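PDB 2R7M: 5-formaminoimidazole-4-carboxamide-1-(beta)-D-ribofuranosyl 5'-monophosphate synthetase from Methanocaldococcus jannaschii, which catalyses the ATP- and formate-dependent, folate-independent formylation of AICAR to FAICAR in the purine pathway leading to IMP. Local coordinates for residues R138-Y143 and H197-V202; G151-K156 and F167-T172; R228-I233 and P251-T256. All coordinates share one frame; numbering follows the deposited sequence.

Contact 1 of 3, residues R138-Y143 and H197-V202. With AMP (adenosine monophosphate), chain E.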
# COMPACT_ATOMS: atom_id res chain seq x y z
N ARG A 138 -35.97 -19.52 4.64
CA ARG A 138 -36.51 -19.71 5.97
C ARG A 138 -36.83 -18.39 6.64
O ARG A 138 -35.99 -17.49 6.69
CB ARG A 138 -35.54 -20.50 6.85
CG ARG A 138 -35.32 -21.92 6.39
CD ARG A 138 -34.44 -22.67 7.37
NE ARG A 138 -34.18 -24.04 6.93
CZ ARG A 138 -33.02 -24.45 6.42
NH1 ARG A 138 -32.00 -23.60 6.29
NH2 ARG A 138 -32.86 -25.72 6.04
N VAL A 139 -38.06 -18.27 7.14
CA VAL A 139 -38.53 -17.09 7.85
C VAL A 139 -39.20 -17.52 9.16
O VAL A 139 -39.55 -18.70 9.32
CB VAL A 139 -39.53 -16.29 6.99
CG1 VAL A 139 -38.83 -15.67 5.79
CG2 VAL A 139 -40.67 -17.18 6.53
N PRO A 140 -39.35 -16.59 10.12
CA PRO A 140 -40.10 -16.94 11.33
C PRO A 140 -41.54 -17.36 11.01
O PRO A 140 -42.15 -16.83 10.08
CB PRO A 140 -40.11 -15.64 12.12
CG PRO A 140 -38.94 -14.87 11.60
CD PRO A 140 -38.87 -15.20 10.15
N LYS A 141 -42.07 -18.32 11.77
CA LYS A 141 -43.47 -18.72 11.62
C LYS A 141 -44.38 -17.55 11.98
O LYS A 141 -44.13 -16.85 12.97
CB LYS A 141 -43.76 -19.95 12.48
CG LYS A 141 -45.12 -20.58 12.27
CD LYS A 141 -45.02 -22.11 12.25
CE LYS A 141 -43.84 -22.63 13.07
NZ LYS A 141 -44.01 -22.49 14.55
N LYS A 142 -45.40 -17.30 11.18
CA LYS A 142 -46.31 -16.17 11.42
C LYS A 142 -47.55 -16.59 12.22
O LYS A 142 -47.96 -17.75 12.17
CB LYS A 142 -46.74 -15.53 10.10
CG LYS A 142 -45.59 -15.03 9.24
CD LYS A 142 -44.69 -14.07 10.01
CE LYS A 142 -43.59 -13.48 9.13
NZ LYS A 142 -42.71 -14.53 8.53
N TYR A 143 -48.13 -15.64 12.95
CA TYR A 143 -49.33 -15.90 13.76
C TYR A 143 -50.44 -14.89 13.47
O TYR A 143 -50.27 -13.68 13.65
CB TYR A 143 -48.99 -15.92 15.26
CG TYR A 143 -48.08 -17.06 15.63
CD1 TYR A 143 -48.60 -18.26 16.11
CD2 TYR A 143 -46.70 -16.96 15.48
CE1 TYR A 143 -47.77 -19.32 16.44
CE2 TYR A 143 -45.87 -18.01 15.79
CZ TYR A 143 -46.40 -19.19 16.27
OH TYR A 143 -45.56 -20.23 16.59
N HIS A 197 -48.19 -7.47 14.66
CA HIS A 197 -47.58 -8.55 13.89
C HIS A 197 -46.84 -9.52 14.81
O HIS A 197 -45.88 -9.14 15.49
CB HIS A 197 -46.70 -8.01 12.77
CG HIS A 197 -47.47 -7.48 11.60
ND1 HIS A 197 -47.95 -6.19 11.54
CD2 HIS A 197 -47.87 -8.08 10.45
CE1 HIS A 197 -48.60 -6.01 10.41
NE2 HIS A 197 -48.57 -7.14 9.73
N ILE A 198 -47.31 -10.75 14.84
CA ILE A 198 -46.84 -11.75 15.78
C ILE A 198 -46.09 -12.81 15.02
O ILE A 198 -46.61 -13.35 14.04
CB ILE A 198 -48.03 -12.43 16.52
CG1 ILE A 198 -48.90 -11.38 17.21
CG2 ILE A 198 -47.54 -13.48 17.51
CD1 ILE A 198 -50.29 -11.88 17.57
N GLU A 199 -44.87 -13.12 15.44
CA GLU A 199 -44.12 -14.19 14.80
C GLU A 199 -43.30 -14.98 15.79
O GLU A 199 -43.00 -14.52 16.89
CB GLU A 199 -43.23 -13.65 13.66
CG GLU A 199 -42.25 -12.54 14.05
CD GLU A 199 -41.28 -12.17 12.93
OE1 GLU A 199 -41.72 -12.08 11.76
OE2 GLU A 199 -40.08 -11.98 13.20
N GLU A 200 -42.95 -16.19 15.37
CA GLU A 200 -42.04 -17.03 16.12
C GLU A 200 -40.82 -16.25 16.61
O GLU A 200 -40.20 -15.51 15.85
CB GLU A 200 -41.59 -18.16 15.20
CG GLU A 200 -40.57 -19.09 15.80
CD GLU A 200 -40.11 -20.13 14.82
OE1 GLU A 200 -40.48 -20.03 13.62
OE2 GLU A 200 -39.36 -21.04 15.24
N TYR A 201 -40.48 -16.40 17.89
CA TYR A 201 -39.24 -15.85 18.41
C TYR A 201 -38.13 -16.83 18.06
O TYR A 201 -38.10 -17.96 18.57
CB TYR A 201 -39.32 -15.64 19.94
CG TYR A 201 -38.14 -14.84 20.47
CD1 TYR A 201 -38.24 -13.47 20.67
CD2 TYR A 201 -36.92 -15.46 20.76
CE1 TYR A 201 -37.16 -12.72 21.14
CE2 TYR A 201 -35.83 -14.72 21.22
CZ TYR A 201 -35.96 -13.36 21.41
OH TYR A 201 -34.89 -12.62 21.87
N VAL A 202 -37.23 -16.43 17.17
CA VAL A 202 -36.10 -17.29 16.81
C VAL A 202 -34.95 -17.06 17.80
O VAL A 202 -34.50 -15.93 18.00
CB VAL A 202 -35.64 -17.10 15.34
CG1 VAL A 202 -34.44 -18.00 15.03
CG2 VAL A 202 -36.79 -17.42 14.37
P AMP E . -36.94 -5.68 13.21
O1P AMP E . -35.76 -5.39 12.31
O2P AMP E . -37.65 -4.47 13.74
O3P AMP E . -37.80 -6.81 12.68
O5' AMP E . -36.34 -6.34 14.54
C5' AMP E . -35.76 -5.55 15.57
C4' AMP E . -34.92 -6.51 16.39
O4' AMP E . -35.78 -7.45 17.06
C3' AMP E . -34.02 -7.36 15.50
O3' AMP E . -32.77 -6.74 15.18
C2' AMP E . -33.85 -8.62 16.33
O2' AMP E . -32.75 -8.48 17.22
C1' AMP E . -35.17 -8.73 17.10
N9 AMP E . -36.02 -9.68 16.35
C8 AMP E . -36.72 -9.38 15.24
N7 AMP E . -37.37 -10.46 14.75
C5 AMP E . -37.09 -11.49 15.58
C6 AMP E . -37.48 -12.91 15.67
N6 AMP E . -38.29 -13.47 14.74
N1 AMP E . -36.96 -13.64 16.68
C2 AMP E . -36.13 -13.10 17.60
N3 AMP E . -35.75 -11.81 17.59
C4 AMP E . -36.18 -10.98 16.62
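Lys141 O is gripped by Glu200 N at 2.8 Å, the N-H nearly straight at 170° and in the carbonyl plane, while Glu199 CA adds a CA-H...O contact to the same oxygen. Glu200 returns the bond with its side chain: CG stands anti to the backbone N (chi1 177°) and the extended chain carries the carboxylate alongside Lys141, where OE1 takes Lys141 N at 3.0 Å through its anti lone pair. Glu200 thus holds both the N-H and the C=O of Lys141. Lys142 and Glu199 form the antiparallel non-hydrogen-bonded pair that follows, their side chains side by side; Lys142 NZ curls back to Pro140 O at 2.8 Å, leaving its charge 4.2 Å from Glu199 OE1. Pro140 lies along the Glu199 carboxylate with CG 3.5 Å from OE2, and that oxygen accepts AMP N6 at 2.8 Å as well as a salt bridge from Lys156. Val202 N gives its hydrogen to AMP N1 at 2.8 Å, so 197-202 reads the adenine edge as an ATP-grasp hinge does, and adenine C2 lies over the centre of one face of the Tyr201 ring, the two planes inclined. The Tyr143 ring turns its edge to the backbone of 198-200, its OH bonded to Asp150. Strand 142-143 borders the four-stranded antiparallel sheet, strand 197-200 lies between it and strand 153-156, and strand 306-312 packs against Pro140 and Val202.

Contact 2 of 3, residues G151-K156 and F167-T172. With AMP (adenosine monophosphate), chain E.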
# COMPACT_ATOMS: atom_id res chain seq x y z
N GLY A 151 -46.11 -20.79 21.59
CA GLY A 151 -44.69 -20.83 21.91
C GLY A 151 -44.25 -19.42 22.26
O GLY A 151 -45.09 -18.55 22.46
N THR A 152 -42.95 -19.20 22.32
CA THR A 152 -42.46 -17.84 22.51
C THR A 152 -42.53 -17.11 21.18
O THR A 152 -42.11 -17.63 20.13
CB THR A 152 -41.04 -17.81 23.12
OG1 THR A 152 -41.03 -18.56 24.34
CG2 THR A 152 -40.62 -16.38 23.44
N VAL A 153 -43.11 -15.92 21.21
CA VAL A 153 -43.25 -15.11 20.01
C VAL A 153 -42.69 -13.74 20.28
O VAL A 153 -42.49 -13.36 21.44
CB VAL A 153 -44.74 -14.95 19.56
CG1 VAL A 153 -45.35 -16.28 19.14
CG2 VAL A 153 -45.56 -14.29 20.65
N ILE A 154 -42.41 -12.99 19.22
CA ILE A 154 -42.07 -11.59 19.37
C ILE A 154 -43.16 -10.82 18.64
O ILE A 154 -43.64 -11.28 17.61
CB ILE A 154 -40.66 -11.26 18.80
CG1 ILE A 154 -40.29 -9.79 19.08
CG2 ILE A 154 -40.59 -11.60 17.31
CD1 ILE A 154 -38.89 -9.41 18.61
N VAL A 155 -43.55 -9.67 19.17
CA VAL A 155 -44.65 -8.94 18.57
C VAL A 155 -44.23 -7.54 18.14
O VAL A 155 -43.78 -6.74 18.96
CB VAL A 155 -45.88 -8.84 19.51
CG1 VAL A 155 -47.07 -8.26 18.77
CG2 VAL A 155 -46.22 -10.21 20.08
N LYS A 156 -44.39 -7.26 16.85
CA LYS A 156 -43.93 -6.00 16.26
C LYS A 156 -45.09 -5.12 15.80
O LYS A 156 -46.10 -5.62 15.28
CB LYS A 156 -42.99 -6.28 15.09
CG LYS A 156 -41.96 -7.36 15.35
CD LYS A 156 -41.20 -7.71 14.09
CE LYS A 156 -39.92 -8.46 14.41
NZ LYS A 156 -39.33 -9.12 13.21
N PHE A 167 -42.56 -6.45 22.23
CA PHE A 167 -42.57 -7.32 23.41
C PHE A 167 -42.56 -8.80 23.08
O PHE A 167 -42.82 -9.21 21.95
CB PHE A 167 -43.70 -6.95 24.39
CG PHE A 167 -45.09 -7.29 23.91
CD1 PHE A 167 -45.95 -6.30 23.46
CD2 PHE A 167 -45.54 -8.61 23.92
CE1 PHE A 167 -47.22 -6.61 23.03
CE2 PHE A 167 -46.81 -8.93 23.49
CZ PHE A 167 -47.65 -7.94 23.04
N ILE A 168 -42.22 -9.60 24.09
CA ILE A 168 -42.17 -11.05 23.96
C ILE A 168 -43.34 -11.66 24.74
O ILE A 168 -43.68 -11.19 25.83
CB ILE A 168 -40.84 -11.62 24.51
CG1 ILE A 168 -39.64 -10.92 23.86
CG2 ILE A 168 -40.77 -13.13 24.33
CD1 ILE A 168 -38.29 -11.33 24.44
N ALA A 169 -43.94 -12.70 24.18
CA ALA A 169 -45.02 -13.40 24.86
C ALA A 169 -44.85 -14.90 24.68
O ALA A 169 -44.40 -15.34 23.62
CB ALA A 169 -46.38 -12.94 24.34
N SER A 170 -45.21 -15.67 25.71
CA SER A 170 -45.21 -17.14 25.62
C SER A 170 -46.62 -17.76 25.73
O SER A 170 -46.76 -18.98 25.77
CB SER A 170 -44.28 -17.75 26.68
OG SER A 170 -42.93 -17.81 26.22
N SER A 171 -47.64 -16.90 25.76
CA SER A 171 -49.04 -17.35 25.77
C SER A 171 -49.97 -16.22 25.33
O SER A 171 -49.58 -15.05 25.32
CB SER A 171 -49.45 -17.82 27.17
OG SER A 171 -49.39 -16.75 28.09
N THR A 172 -51.20 -16.58 24.98
CA THR A 172 -52.25 -15.60 24.66
C THR A 172 -52.45 -14.62 25.82
O THR A 172 -52.55 -13.41 25.61
CB THR A 172 -53.59 -16.29 24.37
OG1 THR A 172 -53.39 -17.31 23.39
CG2 THR A 172 -54.61 -15.30 23.86
P AMP E . -36.94 -5.68 13.21
O1P AMP E . -35.76 -5.39 12.31
O2P AMP E . -37.65 -4.47 13.74
O3P AMP E . -37.80 -6.81 12.68
O5' AMP E . -36.34 -6.34 14.54
C5' AMP E . -35.76 -5.55 15.57
C4' AMP E . -34.92 -6.51 16.39
O4' AMP E . -35.78 -7.45 17.06
C3' AMP E . -34.02 -7.36 15.50
O3' AMP E . -32.77 -6.74 15.18
C2' AMP E . -33.85 -8.62 16.33
O2' AMP E . -32.75 -8.48 17.22
C1' AMP E . -35.17 -8.73 17.10
N9 AMP E . -36.02 -9.68 16.35
C8 AMP E . -36.72 -9.38 15.24
N7 AMP E . -37.37 -10.46 14.75
C5 AMP E . -37.09 -11.49 15.58
C6 AMP E . -37.48 -12.91 15.67
N6 AMP E . -38.29 -13.47 14.74
N1 AMP E . -36.96 -13.64 16.68
C2 AMP E . -36.13 -13.10 17.60
N3 AMP E . -35.75 -11.81 17.59
C4 AMP E . -36.18 -10.98 16.62
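Thr152 meets the segment 167-172 with both branches of its side chain. Its CB lies 3.6 Å from Ser170 OG; with OG1 beside the backbone N and CG2 anti to it, OG1 donates to that same Ser170 OG at 2.8 Å, and CG2 presses on Ile168 CG2 at 3.4 Å, a tight carbon contact. Beyond this hydroxyl pair the strands run in antiparallel register. Val153 and Ala169 exchange two backbone bonds, Val153 N to Ala169 O at 2.8 Å and Ala169 N to Val153 O, and Val155 N reaches Phe167 O two residues on. On the face of Val153, Val155, Phe167 and Ala169, the Phe167 ring turns back over the neighbouring strand (chi1 71°), and Val155 CB sits over one ring face, 4.2 Å from the centroid and 16° off the normal, in a CH-pi contact. The face of Ile154 and Ile168 looks the other way, toward the nucleotide: Ile154 CD1 lies 3.7 Å from AMP N9, and its CG2 meets the six-membered part of the adenine. Lys156, extended beyond CG, carries NZ to AMP N7 and to phosphate O3P, each at 2.8 Å, and is paired with Glu199. This hairpin of the ATP-grasp domain carries the ATP-binding Lys156; strand 197-200 flanks strand 153-156, strand 166-169 forms the sheet border, and helix 172-183, N-capped by Ser171, covers the Phe167 face with Phe175 edge-to-face against the ring.

Contact 3 of 3, residues R228-I233 and P251-T256. With AMP (adenosine monophosphate), chain E; AMP (adenosine monophosphate), chain F.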
# COMPACT_ATOMS: atom_id res chain seq x y z
N ARG A 228 -26.42 -6.68 15.21
CA ARG A 228 -26.99 -5.46 15.75
C ARG A 228 -26.62 -5.25 17.21
O ARG A 228 -26.40 -6.20 17.97
CB ARG A 228 -28.52 -5.48 15.64
CG ARG A 228 -29.04 -5.82 14.27
CD ARG A 228 -28.54 -4.82 13.24
NE ARG A 228 -29.41 -4.77 12.07
CZ ARG A 228 -28.98 -4.61 10.82
NH1 ARG A 228 -27.68 -4.50 10.57
NH2 ARG A 228 -29.84 -4.57 9.82
N TYR A 229 -26.56 -3.98 17.60
CA TYR A 229 -26.33 -3.57 18.97
C TYR A 229 -27.53 -2.68 19.30
O TYR A 229 -27.61 -1.54 18.84
CB TYR A 229 -25.02 -2.80 19.07
CG TYR A 229 -24.40 -2.76 20.44
CD1 TYR A 229 -24.61 -3.78 21.35
CD2 TYR A 229 -23.56 -1.71 20.80
CE1 TYR A 229 -24.02 -3.75 22.60
CE2 TYR A 229 -22.96 -1.68 22.04
CZ TYR A 229 -23.21 -2.70 22.94
OH TYR A 229 -22.64 -2.68 24.18
N GLU A 230 -28.47 -3.23 20.05
CA GLU A 230 -29.75 -2.57 20.24
C GLU A 230 -30.02 -2.15 21.69
O GLU A 230 -29.63 -2.82 22.63
CB GLU A 230 -30.86 -3.46 19.69
CG GLU A 230 -30.78 -3.60 18.19
CD GLU A 230 -31.61 -4.74 17.64
OE1 GLU A 230 -31.79 -5.75 18.35
OE2 GLU A 230 -32.05 -4.63 16.48
N SER A 231 -30.67 -1.00 21.85
CA SER A 231 -31.01 -0.49 23.17
C SER A 231 -32.54 -0.45 23.27
O SER A 231 -33.20 -0.08 22.31
CB SER A 231 -30.41 0.91 23.34
OG SER A 231 -30.35 1.31 24.70
N ASN A 232 -33.11 -0.81 24.42
CA ASN A 232 -32.36 -1.07 25.65
C ASN A 232 -31.94 -2.52 25.82
O ASN A 232 -31.23 -2.85 26.76
CB ASN A 232 -33.15 -0.58 26.88
CG ASN A 232 -34.31 -1.52 27.28
OD1 ASN A 232 -34.57 -2.55 26.67
ND2 ASN A 232 -35.02 -1.13 28.34
N ILE A 233 -32.34 -3.38 24.89
CA ILE A 233 -32.24 -4.82 25.09
C ILE A 233 -30.85 -5.35 25.41
O ILE A 233 -30.69 -6.20 26.29
CB ILE A 233 -32.89 -5.63 23.93
CG1 ILE A 233 -32.86 -7.14 24.24
CG2 ILE A 233 -32.22 -5.32 22.59
CD1 ILE A 233 -33.63 -7.51 25.51
N PRO A 251 -38.20 -4.59 27.50
CA PRO A 251 -37.19 -4.50 26.46
C PRO A 251 -37.63 -3.61 25.30
O PRO A 251 -38.79 -3.63 24.90
CB PRO A 251 -37.03 -5.94 25.99
CG PRO A 251 -38.34 -6.58 26.29
CD PRO A 251 -38.85 -5.91 27.54
N SER A 252 -36.70 -2.82 24.78
CA SER A 252 -36.89 -2.16 23.50
C SER A 252 -35.78 -2.62 22.56
O SER A 252 -34.79 -3.22 22.99
CB SER A 252 -36.91 -0.64 23.66
OG SER A 252 -35.95 -0.23 24.61
N TYR A 253 -35.95 -2.36 21.27
CA TYR A 253 -35.04 -2.90 20.26
C TYR A 253 -34.58 -1.82 19.29
O TYR A 253 -34.65 -1.99 18.07
CB TYR A 253 -35.71 -4.06 19.52
CG TYR A 253 -35.95 -5.26 20.41
CD1 TYR A 253 -35.04 -6.32 20.43
CD2 TYR A 253 -37.06 -5.33 21.25
CE1 TYR A 253 -35.25 -7.42 21.25
CE2 TYR A 253 -37.27 -6.42 22.08
CZ TYR A 253 -36.37 -7.46 22.07
OH TYR A 253 -36.58 -8.53 22.90
N VAL A 254 -34.12 -0.71 19.84
CA VAL A 254 -33.73 0.44 19.05
C VAL A 254 -32.28 0.29 18.57
O VAL A 254 -31.36 0.22 19.39
CB VAL A 254 -33.87 1.74 19.85
CG1 VAL A 254 -33.54 2.96 18.96
CG2 VAL A 254 -35.28 1.86 20.42
N ILE A 255 -32.09 0.24 17.25
CA ILE A 255 -30.74 0.14 16.69
C ILE A 255 -29.87 1.31 17.12
O ILE A 255 -30.22 2.47 16.92
CB ILE A 255 -30.74 0.02 15.13
CG1 ILE A 255 -29.37 -0.42 14.64
CG2 ILE A 255 -31.13 1.33 14.47
CD1 ILE A 255 -29.00 -1.82 15.08
N THR A 256 -28.74 1.00 17.75
CA THR A 256 -27.81 2.04 18.17
C THR A 256 -26.44 1.87 17.53
O THR A 256 -25.61 2.77 17.59
CB THR A 256 -27.63 2.09 19.71
OG1 THR A 256 -26.95 0.91 20.16
CG2 THR A 256 -28.96 2.22 20.41
P AMP E . -36.94 -5.68 13.21
O1P AMP E . -35.76 -5.39 12.31
O2P AMP E . -37.65 -4.47 13.74
O3P AMP E . -37.80 -6.81 12.68
O5' AMP E . -36.34 -6.34 14.54
C5' AMP E . -35.76 -5.55 15.57
C4' AMP E . -34.92 -6.51 16.39
O4' AMP E . -35.78 -7.45 17.06
C3' AMP E . -34.02 -7.36 15.50
O3' AMP E . -32.77 -6.74 15.18
C2' AMP E . -33.85 -8.62 16.33
O2' AMP E . -32.75 -8.48 17.22
C1' AMP E . -35.17 -8.73 17.10
N9 AMP E . -36.02 -9.68 16.35
C8 AMP E . -36.72 -9.38 15.24
N7 AMP E . -37.37 -10.46 14.75
C5 AMP E . -37.09 -11.49 15.58
C6 AMP E . -37.48 -12.91 15.67
N6 AMP E . -38.29 -13.47 14.74
N1 AMP E . -36.96 -13.64 16.68
C2 AMP E . -36.13 -13.10 17.60
N3 AMP E . -35.75 -11.81 17.59
C4 AMP E . -36.18 -10.98 16.62
P AMP F . -31.85 6.83 10.93
O1P AMP F . -33.01 6.76 11.90
O2P AMP F . -31.94 7.98 9.95
O3P AMP F . -30.49 6.70 11.57
O5' AMP F . -31.95 5.50 10.03
C5' AMP F . -33.12 5.18 9.27
C4' AMP F . -33.45 3.69 9.43
O4' AMP F . -32.41 2.84 8.92
C3' AMP F . -33.67 3.26 10.88
O3' AMP F . -35.06 3.25 11.19
C2' AMP F . -33.09 1.87 10.99
O2' AMP F . -34.09 0.86 10.83
C1' AMP F . -32.13 1.76 9.82
N9 AMP F . -30.74 1.87 10.34
C8 AMP F . -30.08 3.02 10.51
N7 AMP F . -28.84 2.78 11.00
C5 AMP F . -28.70 1.45 11.14
C6 AMP F . -27.63 0.55 11.60
N6 AMP F . -26.43 1.05 12.03
N1 AMP F . -27.89 -0.78 11.60
C2 AMP F . -29.07 -1.27 11.19
N3 AMP F . -30.09 -0.50 10.76
C4 AMP F . -29.96 0.85 10.71
O HOH W 1 -34.04 -2.63 15.55
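Ile233 lies across the face of the Tyr253 ring: its CB stands 4.3 Å from the centroid and 22° off the normal, a CH-pi contact displaced toward the rim, while CD1 runs on to Pro251 CB. Glu230 approaches the same ring differently, with OE1 at its edge and in its plane. With CG anti to its carbonyl carbon (chi1 -67°), the extended chain carries the carboxylate to the ribose, where AMP (chain E) O3' donates to OE2 at 2.6 Å and O2' to OE1 at 3.1 Å. A water bridges the carboxylate and the opposite backbone, donating to Glu230 OE2 and Tyr253 O. Ile255, the partner of Glu230 in an antiparallel non-hydrogen-bonded pair, slants across Arg228, its CD1 3.5 Å from Arg228 CD. The adenine of AMP (chain F) stands edge-on to one face of the Arg228 guanidinium, its C2 over the centre of the group, 3.4 Å from CZ; salt bridges to Asp316 and Asp226 hold the guanidinium there. Next along the ladder, Ser231 and Val254 exchange backbone bonds. A cis peptide then leads into Asn232, whose backbone N donates to Ser252 OG, also hydrogen-bonded to Glu302 of the third subunit, while Asn232 OD1 receives Ser252 N at 2.9 Å from well above the carbonyl plane. At the other end, Tyr229 O accepts both Thr256 N and Thr256 OG1, the hydroxyl from above the carbonyl plane; OG1 is also hydrogen-bonded to Thr205 of the third subunit. Two adenosines therefore meet this one strand pair. Glu230, an ATP-binding residue, anchors the ribose diol of one, and the salt bridge from its OE1 to Arg238 of the second subunit ties that site to the subunit interface. The other nucleotide, bonded to the AICAR-binding Asn258, probably marks the AICAR site.

Contact 1 encloses contact 2 in sequence, and contact 3 follows both. Contacts 1 and 2, with centres about 10 Å apart, build one four-stranded antiparallel sheet: strand 197-200 of contact 1 bonds directly to strand 153-156 of contact 2, His197 O to Lys156 N and Glu199 O to Ile154 N. Contact 3 belongs to the five-stranded sheet, centred about 19 Å from contact 1 and about 17 Å from contact 2, which it touches through Ile168 and Tyr253. AMP (chain E) lies between the two sheets and meets all three contacts, as expected of an ATP-grasp nucleotide cleft: contacts 1 and 2 hold its base, contact 2 its phosphate and contact 3 its ribose.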